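Side-chain contacts in GCN5-related N-acetyltransferase (Arthrobacter sp., PDB 2R1I), which probably transfers an acetyl group from acetyl-coenzyme A to an acceptor, as a putative acetyltransferase of the GCN5-related (GNAT) family: residues 110-115 against 146-151; 132-137 against 152-157; 86-91 against 95-100. All blocks are in the same frame, centred on the assembly; numbering follows the deposited sequence.

Contact 1 of 3, residues 110-115 against 146-151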
ATOM      1  N   ARG A 110     -21.252 -19.773   2.799  1.00 26.40           N
ATOM      2  CA  ARG A 110     -20.299 -20.443   1.879  1.00 28.15           C
ATOM      3  C   ARG A 110     -19.088 -19.584   1.541  1.00 29.62           C
ATOM      4  O   ARG A 110     -17.935 -20.016   1.712  1.00 28.51           O
ATOM      5  CB  ARG A 110     -20.985 -20.843   0.570  1.00 31.08           C
ATOM      6  CG  ARG A 110     -20.069 -21.583  -0.404  1.00 35.55           C
ATOM      7  N   GLY A 111     -19.391 -18.378   1.043  1.00 28.37           N
ATOM      8  CA  GLY A 111     -18.416 -17.369   0.688  1.00 28.73           C
ATOM      9  C   GLY A 111     -17.573 -17.002   1.878  1.00 28.71           C
ATOM     10  O   GLY A 111     -16.333 -16.849   1.776  1.00 26.95           O
ATOM     11  N   HIS A 112     -18.222 -16.853   3.026  1.00 27.07           N
ATOM     12  CA  HIS A 112     -17.479 -16.457   4.215  1.00 25.73           C
ATOM     13  C   HIS A 112     -16.436 -17.535   4.615  1.00 27.11           C
ATOM     14  O   HIS A 112     -15.322 -17.184   5.013  1.00 26.89           O
ATOM     15  CB  HIS A 112     -18.452 -16.145   5.308  1.00 27.68           C
ATOM     16  CG  HIS A 112     -17.845 -15.645   6.573  1.00 25.19           C
ATOM     17  ND1 HIS A 112     -17.536 -16.506   7.617  1.00 35.76           N
ATOM     18  CD2 HIS A 112     -17.743 -14.387   7.069  1.00 26.88           C
ATOM     19  CE1 HIS A 112     -17.150 -15.795   8.661  1.00 27.76           C
ATOM     20  NE2 HIS A 112     -17.261 -14.503   8.352  1.00 33.47           N
ATOM     21  N   ARG A 113     -16.752 -18.817   4.422  1.00 25.89           N
ATOM     22  CA  ARG A 113     -15.782 -19.890   4.738  1.00 28.89           C
ATOM     23  C   ARG A 113     -14.602 -19.803   3.816  1.00 27.91           C
ATOM     24  O   ARG A 113     -13.449 -19.876   4.242  1.00 33.17           O
ATOM     25  CB  ARG A 113     -16.404 -21.290   4.573  1.00 28.22           C
ATOM     26  CG  ARG A 113     -17.530 -21.676   5.528  1.00 32.76           C
ATOM     27  CD  ARG A 113     -18.186 -23.010   5.116  1.00 31.28           C
ATOM     28  N   LEU A 114     -14.891 -19.615   2.530  1.00 26.20           N
ATOM     29  CA  LEU A 114     -13.837 -19.504   1.516  1.00 29.51           C
ATOM     30  C   LEU A 114     -12.984 -18.270   1.819  1.00 26.02           C
ATOM     31  O   LEU A 114     -11.762 -18.304   1.767  1.00 30.76           O
ATOM     32  CB  LEU A 114     -14.423 -19.404   0.104  1.00 31.51           C
ATOM     33  CG  LEU A 114     -14.985 -20.659  -0.591  1.00 32.82           C
ATOM     34  CD1 LEU A 114     -15.319 -20.294  -2.049  1.00 36.56           C
ATOM     35  CD2 LEU A 114     -14.028 -21.857  -0.519  1.00 31.00           C
ATOM     36  N   GLY A 115     -13.634 -17.147   2.129  1.00 26.19           N
ATOM     37  CA  GLY A 115     -12.896 -15.933   2.521  1.00 25.15           C
ATOM     38  C   GLY A 115     -11.924 -16.203   3.662  1.00 26.30           C
ATOM     39  O   GLY A 115     -10.759 -15.796   3.611  1.00 26.42           O
ATOM     40  N   ARG A 146     -15.230  -5.341   8.309  1.00 26.76           N
ATOM     41  CA  ARG A 146     -14.527  -4.968   9.529  1.00 27.43           C
ATOM     42  C   ARG A 146     -14.643  -6.075  10.601  1.00 27.05           C
ATOM     43  O   ARG A 146     -13.639  -6.445  11.224  1.00 28.55           O
ATOM     44  CB  ARG A 146     -15.012  -3.617  10.065  1.00 28.05           C
ATOM     45  CG  ARG A 146     -14.830  -2.467   9.087  1.00 30.83           C
ATOM     46  CD  ARG A 146     -15.424  -1.200   9.613  1.00 31.57           C
ATOM     47  NE  ARG A 146     -14.814  -0.738  10.855  1.00 35.58           N
ATOM     48  CZ  ARG A 146     -15.208   0.353  11.509  1.00 30.77           C
ATOM     49  NH1 ARG A 146     -16.193   1.101  11.029  1.00 34.34           N
ATOM     50  NH2 ARG A 146     -14.611   0.713  12.626  1.00 32.56           N
ATOM     51  N   ARG A 147     -15.833  -6.614  10.802  1.00 29.63           N
ATOM     52  CA  ARG A 147     -16.011  -7.675  11.805  1.00 25.86           C
ATOM     53  C   ARG A 147     -15.210  -8.926  11.453  1.00 25.74           C
ATOM     54  O   ARG A 147     -14.610  -9.570  12.326  1.00 24.28           O
ATOM     55  CB  ARG A 147     -17.489  -8.046  11.955  1.00 28.87           C
ATOM     56  CG  ARG A 147     -17.796  -9.024  13.109  1.00 33.18           C
ATOM     57  CD  ARG A 147     -19.327  -9.253  13.266  1.00 34.28           C
ATOM     58  NE  ARG A 147     -19.968  -9.138  11.954  1.00 44.86           N
ATOM     59  CZ  ARG A 147     -20.856  -8.209  11.582  1.00 43.68           C
ATOM     60  NH1 ARG A 147     -21.325  -7.294  12.434  1.00 45.37           N
ATOM     61  NH2 ARG A 147     -21.297  -8.219  10.327  1.00 34.86           N
ATOM     62  N   PHE A 148     -15.170  -9.217  10.150  1.00 25.63           N
ATOM     63  CA  PHE A 148     -14.445 -10.377   9.605  1.00 23.87           C
ATOM     64  C   PHE A 148     -12.922 -10.273   9.814  1.00 25.74           C
ATOM     65  O   PHE A 148     -12.296 -11.210  10.310  1.00 25.75           O
ATOM     66  CB  PHE A 148     -14.783 -10.544   8.122  1.00 23.85           C
ATOM     67  CG  PHE A 148     -13.949 -11.580   7.404  1.00 22.89           C
ATOM     68  CD1 PHE A 148     -12.763 -11.247   6.796  1.00 30.34           C
ATOM     69  CD2 PHE A 148     -14.370 -12.904   7.344  1.00 28.20           C
ATOM     70  CE1 PHE A 148     -12.006 -12.217   6.121  1.00 28.73           C
ATOM     71  CE2 PHE A 148     -13.613 -13.865   6.656  1.00 22.10           C
ATOM     72  CZ  PHE A 148     -12.437 -13.520   6.071  1.00 25.46           C
ATOM     73  N   TYR A 149     -12.337  -9.132   9.477  1.00 23.16           N
ATOM     74  CA  TYR A 149     -10.892  -8.990   9.655  1.00 24.50           C
ATOM     75  C   TYR A 149     -10.504  -8.888  11.110  1.00 25.68           C
ATOM     76  O   TYR A 149      -9.496  -9.479  11.524  1.00 25.68           O
ATOM     77  CB  TYR A 149     -10.390  -7.803   8.860  1.00 25.13           C
ATOM     78  CG  TYR A 149     -10.487  -8.031   7.373  1.00 27.84           C
ATOM     79  CD1 TYR A 149      -9.840  -9.105   6.775  1.00 23.20           C
ATOM     80  CD2 TYR A 149     -11.239  -7.177   6.561  1.00 28.76           C
ATOM     81  CE1 TYR A 149      -9.915  -9.311   5.394  1.00 27.26           C
ATOM     82  CE2 TYR A 149     -11.335  -7.390   5.186  1.00 31.38           C
ATOM     83  CZ  TYR A 149     -10.677  -8.456   4.612  1.00 32.68           C
ATOM     84  OH  TYR A 149     -10.777  -8.642   3.233  1.00 31.84           O
ATOM     85  N   GLU A 150     -11.311  -8.186  11.906  1.00 25.98           N
ATOM     86  CA  GLU A 150     -11.003  -7.973  13.317  1.00 26.59           C
ATOM     87  C   GLU A 150     -11.032  -9.307  14.067  1.00 26.39           C
ATOM     88  O   GLU A 150     -10.261  -9.506  14.994  1.00 29.52           O
ATOM     89  CB  GLU A 150     -11.933  -6.915  13.944  1.00 26.03           C
ATOM     90  CG  GLU A 150     -11.653  -5.516  13.476  1.00 27.05           C
ATOM     91  CD  GLU A 150     -12.611  -4.462  13.974  1.00 31.95           C
ATOM     92  OE1 GLU A 150     -13.548  -4.806  14.730  1.00 36.13           O
ATOM     93  OE2 GLU A 150     -12.439  -3.268  13.618  1.00 32.18           O
ATOM     94  N   ALA A 151     -11.867 -10.239  13.617  1.00 26.79           N
ATOM     95  CA  ALA A 151     -11.924 -11.594  14.213  1.00 27.89           C
ATOM     96  C   ALA A 151     -10.738 -12.490  13.834  1.00 28.02           C
ATOM     97  O   ALA A 151     -10.589 -13.583  14.390  1.00 25.01           O
ATOM     98  CB  ALA A 151     -13.204 -12.286  13.790  1.00 28.12           C
TER
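H112 and F148 form an offset edge-to-face aromatic pair: the rim of the phenyl ring is directed at the face of the imidazole, with centroids 5.2 Å apart and ring planes 79° from each other. The two side chains slide past one another in opposite directions, and F148 CE2 sits over the outer part of the imidazole face and not above its centre. The shortest approach is H112 NE2 to F148 CD2, 3.5 Å, with NE2 lying in the plane of the phenyl ring at its edge. F148 gets there because CG is anti to the backbone N (chi1 172°), which sends the ring out from helix 143-150; H112 takes the same first torsion, and its ring comes closer to F148 than its CB direction alone would suggest.

Further along the rim, F148 CZ meets the backbone of G115, 3.6 Å from G115 C. A CB on G115 would point toward this ring and come within ordinary contact of F148 CZ. F148 CD1 lies over the outer part of the Y149 ring face. No hydrogen bond joins the two segments; the aromatic pair and van der Waals packing carry the contact.

Residues R110 to G115 probably correspond to the GNAT signature Q/R-x-x-G-x-G/A, with R113 at the first glycine position; in relatives this region holds the pyrophosphate of acetyl-coenzyme A. F148 also packs on L103 of strand 97-104 and on L119, deeper in helix 109-128, while H112 touches R152 in the loop that follows helix 143-150.

Contact 2 of 3, residues 132-137 against 152-157. With EDO (1,2-ethanediol), chain J.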
ATOM      1  N   ALA A 132       6.442  -9.563   7.170  1.00 26.50           N
ATOM      2  CA  ALA A 132       6.008  -9.507   8.555  1.00 26.90           C
ATOM      3  C   ALA A 132       4.810  -8.578   8.753  1.00 26.43           C
ATOM      4  O   ALA A 132       4.415  -8.341   9.865  1.00 28.47           O
ATOM      5  CB  ALA A 132       7.182  -9.066   9.471  1.00 30.86           C
ATOM      6  N   LEU A 133       4.232  -8.078   7.651  1.00 24.81           N
ATOM      7  CA  LEU A 133       3.112  -7.171   7.751  1.00 25.11           C
ATOM      8  C   LEU A 133       2.201  -7.329   6.548  1.00 23.43           C
ATOM      9  O   LEU A 133       2.664  -7.314   5.374  1.00 24.49           O
ATOM     10  CB  LEU A 133       3.583  -5.737   7.815  1.00 26.09           C
ATOM     11  CG  LEU A 133       2.590  -4.618   8.116  1.00 28.35           C
ATOM     12  CD1 LEU A 133       2.037  -4.843   9.491  1.00 27.13           C
ATOM     13  CD2 LEU A 133       3.280  -3.263   8.008  1.00 27.85           C
ATOM     14  N   LEU A 134       0.914  -7.516   6.875  1.00 22.15           N
ATOM     15  CA  LEU A 134      -0.175  -7.517   5.875  1.00 21.75           C
ATOM     16  C   LEU A 134      -1.167  -6.396   6.171  1.00 20.55           C
ATOM     17  O   LEU A 134      -1.687  -6.296   7.321  1.00 24.73           O
ATOM     18  CB  LEU A 134      -0.871  -8.872   5.879  1.00 23.89           C
ATOM     19  CG  LEU A 134      -1.996  -9.089   4.847  1.00 24.99           C
ATOM     20  CD1 LEU A 134      -1.485  -8.839   3.437  1.00 22.37           C
ATOM     21  CD2 LEU A 134      -2.580 -10.541   5.044  1.00 26.31           C
ATOM     22  N   GLU A 135      -1.422  -5.560   5.168  1.00 23.44           N
ATOM     23  CA  GLU A 135      -2.258  -4.376   5.308  1.00 22.32           C
ATOM     24  C   GLU A 135      -3.531  -4.520   4.493  1.00 24.66           C
ATOM     25  O   GLU A 135      -3.563  -5.279   3.506  1.00 24.71           O
ATOM     26  CB  GLU A 135      -1.528  -3.114   4.844  1.00 25.06           C
ATOM     27  CG  GLU A 135      -0.195  -2.875   5.513  1.00 27.49           C
ATOM     28  CD  GLU A 135       0.592  -1.707   4.927  1.00 29.92           C
ATOM     29  OE1 GLU A 135       0.616  -1.520   3.678  1.00 29.22           O
ATOM     30  OE2 GLU A 135       1.234  -1.033   5.736  1.00 30.41           O
ATOM     31  N   ILE A 136      -4.580  -3.799   4.918  1.00 23.86           N
ATOM     32  CA  ILE A 136      -5.822  -3.704   4.165  1.00 25.02           C
ATOM     33  C   ILE A 136      -6.364  -2.305   4.335  1.00 27.09           C
ATOM     34  O   ILE A 136      -6.206  -1.695   5.400  1.00 28.35           O
ATOM     35  CB  ILE A 136      -6.916  -4.640   4.675  1.00 27.76           C
ATOM     36  CG1 ILE A 136      -6.395  -5.962   5.189  1.00 28.09           C
ATOM     37  CG2 ILE A 136      -7.961  -4.959   3.582  1.00 30.53           C
ATOM     38  CD1 ILE A 136      -7.537  -6.755   5.907  1.00 29.51           C
ATOM     39  N   ASN A 137      -7.032  -1.812   3.296  1.00 26.55           N
ATOM     40  CA  ASN A 137      -7.810  -0.604   3.406  1.00 28.18           C
ATOM     41  C   ASN A 137      -9.299  -1.009   3.280  1.00 30.08           C
ATOM     42  O   ASN A 137      -9.654  -1.735   2.347  1.00 28.91           O
ATOM     43  CB  ASN A 137      -7.303   0.422   2.392  1.00 34.31           C
ATOM     44  CG  ASN A 137      -5.789   0.737   2.601  1.00 45.87           C
ATOM     45  OD1 ASN A 137      -4.944   0.421   1.741  1.00 55.06           O
ATOM     46  ND2 ASN A 137      -5.447   1.330   3.761  1.00 38.13           N
ATOM     47  N   ARG A 152      -9.946 -12.035  12.862  1.00 25.23           N
ATOM     48  CA  ARG A 152      -8.805 -12.784  12.292  1.00 26.43           C
ATOM     49  C   ARG A 152      -7.486 -11.962  12.373  1.00 25.51           C
ATOM     50  O   ARG A 152      -6.667 -11.959  11.443  1.00 28.80           O
ATOM     51  CB  ARG A 152      -9.101 -13.172  10.846  1.00 27.43           C
ATOM     52  CG  ARG A 152     -10.141 -14.263  10.768  1.00 27.29           C
ATOM     53  CD  ARG A 152     -10.821 -14.331   9.421  1.00 25.81           C
ATOM     54  NE  ARG A 152     -11.865 -15.363   9.477  1.00 24.99           N
ATOM     55  CZ  ARG A 152     -13.085 -15.204   9.993  1.00 27.19           C
ATOM     56  NH1 ARG A 152     -13.469 -14.056  10.539  1.00 28.90           N
ATOM     57  NH2 ARG A 152     -13.938 -16.221   9.990  1.00 32.47           N
ATOM     58  N   GLY A 153      -7.301 -11.243  13.473  1.00 28.82           N
ATOM     59  CA  GLY A 153      -5.978 -10.710  13.827  1.00 29.76           C
ATOM     60  C   GLY A 153      -5.621  -9.328  13.324  1.00 30.37           C
ATOM     61  O   GLY A 153      -4.500  -8.851  13.547  1.00 30.51           O
ATOM     62  N   PHE A 154      -6.545  -8.682  12.611  1.00 28.66           N
ATOM     63  CA  PHE A 154      -6.299  -7.325  12.136  1.00 25.96           C
ATOM     64  C   PHE A 154      -6.799  -6.252  13.084  1.00 25.60           C
ATOM     65  O   PHE A 154      -7.829  -6.435  13.722  1.00 23.66           O
ATOM     66  CB  PHE A 154      -6.935  -7.092  10.759  1.00 23.85           C
ATOM     67  CG  PHE A 154      -6.250  -7.807   9.660  1.00 24.85           C
ATOM     68  CD1 PHE A 154      -6.468  -9.161   9.469  1.00 24.74           C
ATOM     69  CD2 PHE A 154      -5.389  -7.122   8.779  1.00 22.52           C
ATOM     70  CE1 PHE A 154      -5.830  -9.845   8.449  1.00 27.98           C
ATOM     71  CE2 PHE A 154      -4.725  -7.792   7.744  1.00 24.36           C
ATOM     72  CZ  PHE A 154      -4.945  -9.169   7.577  1.00 29.69           C
ATOM     73  N   THR A 155      -6.074  -5.139  13.166  1.00 24.88           N
ATOM     74  CA  THR A 155      -6.514  -3.960  13.924  1.00 27.01           C
ATOM     75  C   THR A 155      -6.378  -2.677  13.113  1.00 26.82           C
ATOM     76  O   THR A 155      -5.576  -2.610  12.202  1.00 26.81           O
ATOM     77  CB  THR A 155      -5.735  -3.827  15.236  1.00 31.18           C
ATOM     78  OG1 THR A 155      -6.272  -2.733  15.996  1.00 32.75           O
ATOM     79  CG2 THR A 155      -4.288  -3.632  14.982  1.00 31.06           C
ATOM     80  N   ASN A 156      -7.201  -1.668  13.403  0.50 25.37           N
ATOM     81  CA  ASN A 156      -7.068  -0.355  12.745  0.50 26.40           C
ATOM     82  C   ASN A 156      -6.442   0.699  13.655  0.50 28.04           C
ATOM     83  O   ASN A 156      -6.304   1.860  13.281  0.50 27.43           O
ATOM     84  CB  ASN A 156      -8.409   0.151  12.193  0.50 25.12           C
ATOM     85  CG  ASN A 156      -9.452   0.365  13.274  0.50 27.61           C
ATOM     86  OD1 ASN A 156      -9.133   0.522  14.456  0.50 23.02           O
ATOM     87  ND2 ASN A 156     -10.716   0.373  12.865  0.50 23.31           N
ATOM     88  N   THR A 157      -6.047   0.281  14.850  1.00 30.33           N
ATOM     89  CA  THR A 157      -5.421   1.205  15.785  1.00 33.60           C
ATOM     90  C   THR A 157      -4.125   0.571  16.265  1.00 37.22           C
ATOM     91  O   THR A 157      -4.067  -0.624  16.511  1.00 40.85           O
ATOM     92  CB  THR A 157      -6.385   1.559  16.960  1.00 33.70           C
ATOM     93  OG1 THR A 157      -6.650   0.396  17.738  1.00 43.92           O
ATOM     94  CG2 THR A 157      -7.722   2.105  16.441  1.00 29.42           C
TER
HETATM   95  C1  EDO J 173      -0.765  -6.871  14.966  1.00 41.46           C
HETATM   96  O1  EDO J 173      -1.007  -8.159  14.427  1.00 38.62           O
HETATM   97  C2  EDO J 173      -2.060  -6.325  15.534  1.00 52.92           C
HETATM   98  O2  EDO J 173      -3.071  -6.391  14.526  1.00 48.92           O
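F154 lays its ring against I136 and L134 of strand 133-139, the strand that in the GNAT fold runs parallel to 97-104. The path can be traced atom by atom. At CB the side chain heads for the strand, and CG stands anti to the carbonyl carbon (chi1 -71°), which delivers the ring beneath the I136 methyl. F154 CG is 4.1 Å from I136 CD1. One bond further, F154 CD2 closes to 3.6 Å from I136 CD1, and I136 CG1 lies beside it. F154 CE2 touches two partners, I136 CD1 and, 3.4 Å away, the carbonyl oxygen L134 O. At the tip, F154 CZ meets L134 CD2 at 3.7 Å, with that methyl in the ring plane at the edge.

The face contact qualifies as CH-pi: I136 CD1 is 3.8 Å from the F154 ring centroid and 22° off the ring normal, the isoleucine crossing the phenylalanine at about a right angle. Replacing F154 with alanine would probably leave the I136 and L134 methyls without their aromatic partner and open a gap between loop and strand. L119 of helix 109-128 and R170 of the second subunit also pack on F154, and a strand of that subunit continues the sheet beyond 133-137.

G153 turns the chain ahead of F154 with a positive phi; a CB there would be jammed against the carbonyl oxygen of R152. Beyond the ring, T155 OG1 donates to T157 O at 3.1 Å, in the carbonyl plane and on a lone pair, with a C=O...OG1 angle of 127°.

Contact 3 of 3, residues 86-91 against 95-100; sequences SFRPNV and GPVAIL
R88 folds over V97 because its CG occupies the position between the backbone N and the carbonyl carbon (chi1 73°) and its chain then stays extended to NE; V97 CG1, anti to its own N, comes up under the guanidinium face. This pair belongs to the beta hairpin of strands 81-88 and 97-104 in the GNAT sheet, whose short segments run antiparallel at 157°. Four backbone hydrogen bonds set the register: S86 and I99 exchange a pair, as do R88 and V97, leaving F87 and A98 as the non-hydrogen-bonded pair between them.

On the face shared by S86, R88, V97 and I99, the guanidinium is packed closely: R88 NH1 is 3.5 Å from V97 CG1 and 3.3 Å from I99 CG1. Its charge is met by E135 through a salt bridge from NH2. S86 OG rests 3.6 Å from I99 CB while bonding to D101. The other valine methyl, V97 CG2, receives N90 CB at 3.6 Å.

F87 and A98 point to the opposite face, toward helix 109-128. The F87 ring presents a face to A98 CB, 4.0 Å from F87 CE2, whereas P96 sits at its edge, with P96 CG 3.9 Å from F87 CD2.

A water bridges the two strands beside the arginine. It lies in the guanidinium plane at the edge, accepts from R88 NH1 at 3.0 Å, and donates to V97 O at 3.1 Å and, weakly, to S86 O.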
ATOM      1  N   SER A  86      -0.567  -7.698  -3.080  1.00 23.70           N
ATOM      2  CA  SER A  86       0.539  -6.977  -3.677  1.00 23.64           C
ATOM      3  C   SER A  86       1.674  -6.874  -2.668  1.00 24.47           C
ATOM      4  O   SER A  86       1.429  -6.805  -1.477  1.00 24.77           O
ATOM      5  CB  SER A  86       0.107  -5.585  -4.111  1.00 26.10           C
ATOM      6  OG  SER A  86      -0.321  -4.763  -3.058  1.00 27.96           O
ATOM      7  N   PHE A  87       2.880  -6.867  -3.209  1.00 23.05           N
ATOM      8  CA  PHE A  87       4.131  -6.808  -2.431  1.00 20.91           C
ATOM      9  C   PHE A  87       4.939  -5.612  -2.837  1.00 25.60           C
ATOM     10  O   PHE A  87       4.994  -5.253  -4.024  1.00 25.81           O
ATOM     11  CB  PHE A  87       4.919  -8.074  -2.717  1.00 25.50           C
ATOM     12  CG  PHE A  87       4.287  -9.317  -2.174  1.00 26.39           C
ATOM     13  CD1 PHE A  87       3.301  -9.983  -2.882  1.00 27.16           C
ATOM     14  CD2 PHE A  87       4.638  -9.766  -0.921  1.00 28.51           C
ATOM     15  CE1 PHE A  87       2.691 -11.108  -2.317  1.00 27.39           C
ATOM     16  CE2 PHE A  87       4.064 -10.855  -0.352  1.00 27.69           C
ATOM     17  CZ  PHE A  87       3.080 -11.550  -1.060  1.00 28.35           C
ATOM     18  N   ARG A  88       5.635  -5.024  -1.872  1.00 21.80           N
ATOM     19  CA  ARG A  88       6.496  -3.878  -2.148  1.00 22.91           C
ATOM     20  C   ARG A  88       7.600  -3.832  -1.085  1.00 23.49           C
ATOM     21  O   ARG A  88       7.420  -4.324   0.041  1.00 24.46           O
ATOM     22  CB  ARG A  88       5.683  -2.594  -2.132  1.00 25.40           C
ATOM     23  CG  ARG A  88       5.242  -2.135  -0.758  1.00 24.51           C
ATOM     24  CD  ARG A  88       4.212  -1.013  -0.753  1.00 23.79           C
ATOM     25  NE  ARG A  88       4.013  -0.490   0.588  1.00 25.98           N
ATOM     26  CZ  ARG A  88       3.105  -0.901   1.483  1.00 27.08           C
ATOM     27  NH1 ARG A  88       2.270  -1.905   1.230  1.00 25.76           N
ATOM     28  NH2 ARG A  88       3.028  -0.287   2.650  1.00 26.29           N
ATOM     29  N   PRO A  89       8.719  -3.191  -1.412  1.00 23.54           N
ATOM     30  CA  PRO A  89       9.728  -3.039  -0.350  1.00 21.78           C
ATOM     31  C   PRO A  89       9.326  -1.872   0.614  1.00 24.36           C
ATOM     32  O   PRO A  89       8.488  -1.041   0.261  1.00 24.79           O
ATOM     33  CB  PRO A  89      10.984  -2.647  -1.109  1.00 25.71           C
ATOM     34  CG  PRO A  89      10.690  -2.687  -2.549  1.00 24.69           C
ATOM     35  CD  PRO A  89       9.210  -2.637  -2.703  1.00 23.61           C
ATOM     36  N   ASN A  90      10.090  -1.705   1.678  1.00 24.16           N
ATOM     37  CA  ASN A  90       9.791  -0.696   2.703  1.00 24.08           C
ATOM     38  C   ASN A  90      11.100  -0.382   3.416  1.00 21.56           C
ATOM     39  O   ASN A  90      11.856  -1.300   3.713  1.00 23.51           O
ATOM     40  CB  ASN A  90       8.728  -1.223   3.624  1.00 23.50           C
ATOM     41  CG  ASN A  90       8.247  -0.182   4.648  1.00 25.71           C
ATOM     42  OD1 ASN A  90       8.922   0.013   5.648  1.00 27.52           O
ATOM     43  ND2 ASN A  90       7.090   0.432   4.414  1.00 28.00           N
ATOM     44  N   VAL A  91      11.388   0.891   3.726  1.00 21.32           N
ATOM     45  CA  VAL A  91      12.662   1.213   4.361  1.00 23.05           C
ATOM     46  C   VAL A  91      12.849   0.601   5.751  1.00 25.31           C
ATOM     47  O   VAL A  91      13.964   0.499   6.200  1.00 25.91           O
ATOM     48  CB  VAL A  91      12.917   2.743   4.439  1.00 22.84           C
ATOM     49  CG1 VAL A  91      12.821   3.368   3.079  1.00 24.50           C
ATOM     50  CG2 VAL A  91      11.944   3.466   5.373  1.00 24.44           C
ATOM     51  N   GLY A  95      12.121  -7.582   4.679  1.00 26.53           N
ATOM     52  CA  GLY A  95      11.254  -8.195   3.680  1.00 26.29           C
ATOM     53  C   GLY A  95      10.174  -7.268   3.155  1.00 27.20           C
ATOM     54  O   GLY A  95      10.090  -6.127   3.576  1.00 27.11           O
ATOM     55  N   PRO A  96       9.367  -7.769   2.235  1.00 24.81           N
ATOM     56  CA  PRO A  96       8.315  -6.940   1.636  1.00 24.17           C
ATOM     57  C   PRO A  96       7.191  -6.653   2.668  1.00 25.79           C
ATOM     58  O   PRO A  96       7.021  -7.374   3.665  1.00 26.48           O
ATOM     59  CB  PRO A  96       7.758  -7.818   0.517  1.00 28.97           C
ATOM     60  CG  PRO A  96       7.977  -9.180   1.014  1.00 29.18           C
ATOM     61  CD  PRO A  96       9.309  -9.147   1.734  1.00 29.18           C
ATOM     62  N   VAL A  97       6.421  -5.604   2.380  1.00 22.87           N
ATOM     63  CA  VAL A  97       5.156  -5.326   3.008  1.00 22.42           C
ATOM     64  C   VAL A  97       4.096  -5.741   1.974  1.00 22.15           C
ATOM     65  O   VAL A  97       4.225  -5.447   0.777  1.00 24.94           O
ATOM     66  CB  VAL A  97       4.964  -3.871   3.423  1.00 21.20           C
ATOM     67  CG1 VAL A  97       3.550  -3.633   4.007  1.00 24.46           C
ATOM     68  CG2 VAL A  97       6.054  -3.502   4.474  1.00 21.97           C
ATOM     69  N   ALA A  98       3.059  -6.456   2.464  1.00 23.14           N
ATOM     70  CA  ALA A  98       2.002  -6.926   1.592  1.00 22.79           C
ATOM     71  C   ALA A  98       0.708  -6.176   1.860  1.00 23.05           C
ATOM     72  O   ALA A  98       0.422  -5.787   3.007  1.00 22.28           O
ATOM     73  CB  ALA A  98       1.793  -8.409   1.780  1.00 23.86           C
ATOM     74  N   ILE A  99      -0.118  -6.016   0.809  1.00 23.05           N
ATOM     75  CA  ILE A  99      -1.495  -5.544   0.930  1.00 24.69           C
ATOM     76  C   ILE A  99      -2.418  -6.628   0.407  1.00 24.86           C
ATOM     77  O   ILE A  99      -2.167  -7.212  -0.678  1.00 24.86           O
ATOM     78  CB  ILE A  99      -1.758  -4.190   0.195  1.00 25.29           C
ATOM     79  CG1 ILE A  99      -0.825  -3.055   0.690  1.00 24.39           C
ATOM     80  CG2 ILE A  99      -3.215  -3.720   0.289  1.00 25.23           C
ATOM     81  CD1 ILE A  99      -0.765  -1.861  -0.306  1.00 26.58           C
ATOM     82  N   LEU A 100      -3.481  -6.869   1.167  1.00 23.89           N
ATOM     83  CA  LEU A 100      -4.644  -7.602   0.659  1.00 23.10           C
ATOM     84  C   LEU A 100      -5.493  -6.661  -0.208  1.00 24.22           C
ATOM     85  O   LEU A 100      -6.395  -5.979   0.275  1.00 25.27           O
ATOM     86  CB  LEU A 100      -5.439  -8.189   1.813  1.00 21.98           C
ATOM     87  CG  LEU A 100      -6.590  -9.133   1.402  1.00 27.13           C
ATOM     88  CD1 LEU A 100      -6.020 -10.387   0.698  1.00 28.81           C
ATOM     89  CD2 LEU A 100      -7.443  -9.563   2.623  1.00 27.16           C
TER
HETATM   90  O   HOH W   1       2.188  -3.873  -1.030  1.00 17.42           O
HETATM   91  O   HOH W   2      11.622  -4.062   2.444  1.00 19.13           O

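Overall arrangement
From the N terminus, contact 3 comes first and closes a short hairpin loop between residues 91 and 95, before the others begin. Contact 1 then opens on helix 109-128 and contact 2 on strand 133-139; contact 1 closes at 146-151 and contact 2 at 152-157, so these two cross. Their second segments are consecutive, and Y149 O and F154 N probably share a hydrogen bond. Contacts 2 and 3 meet within the sheet, where E135 probably bonds to A98 and L100. The centres of contacts 1 and 3 are about 23 Å apart, yet Y149 reaches L100. Together they join helix 109-128 to helix 143-150, the following loop to strand 133-139, and strand 81-88 to strand 97-104.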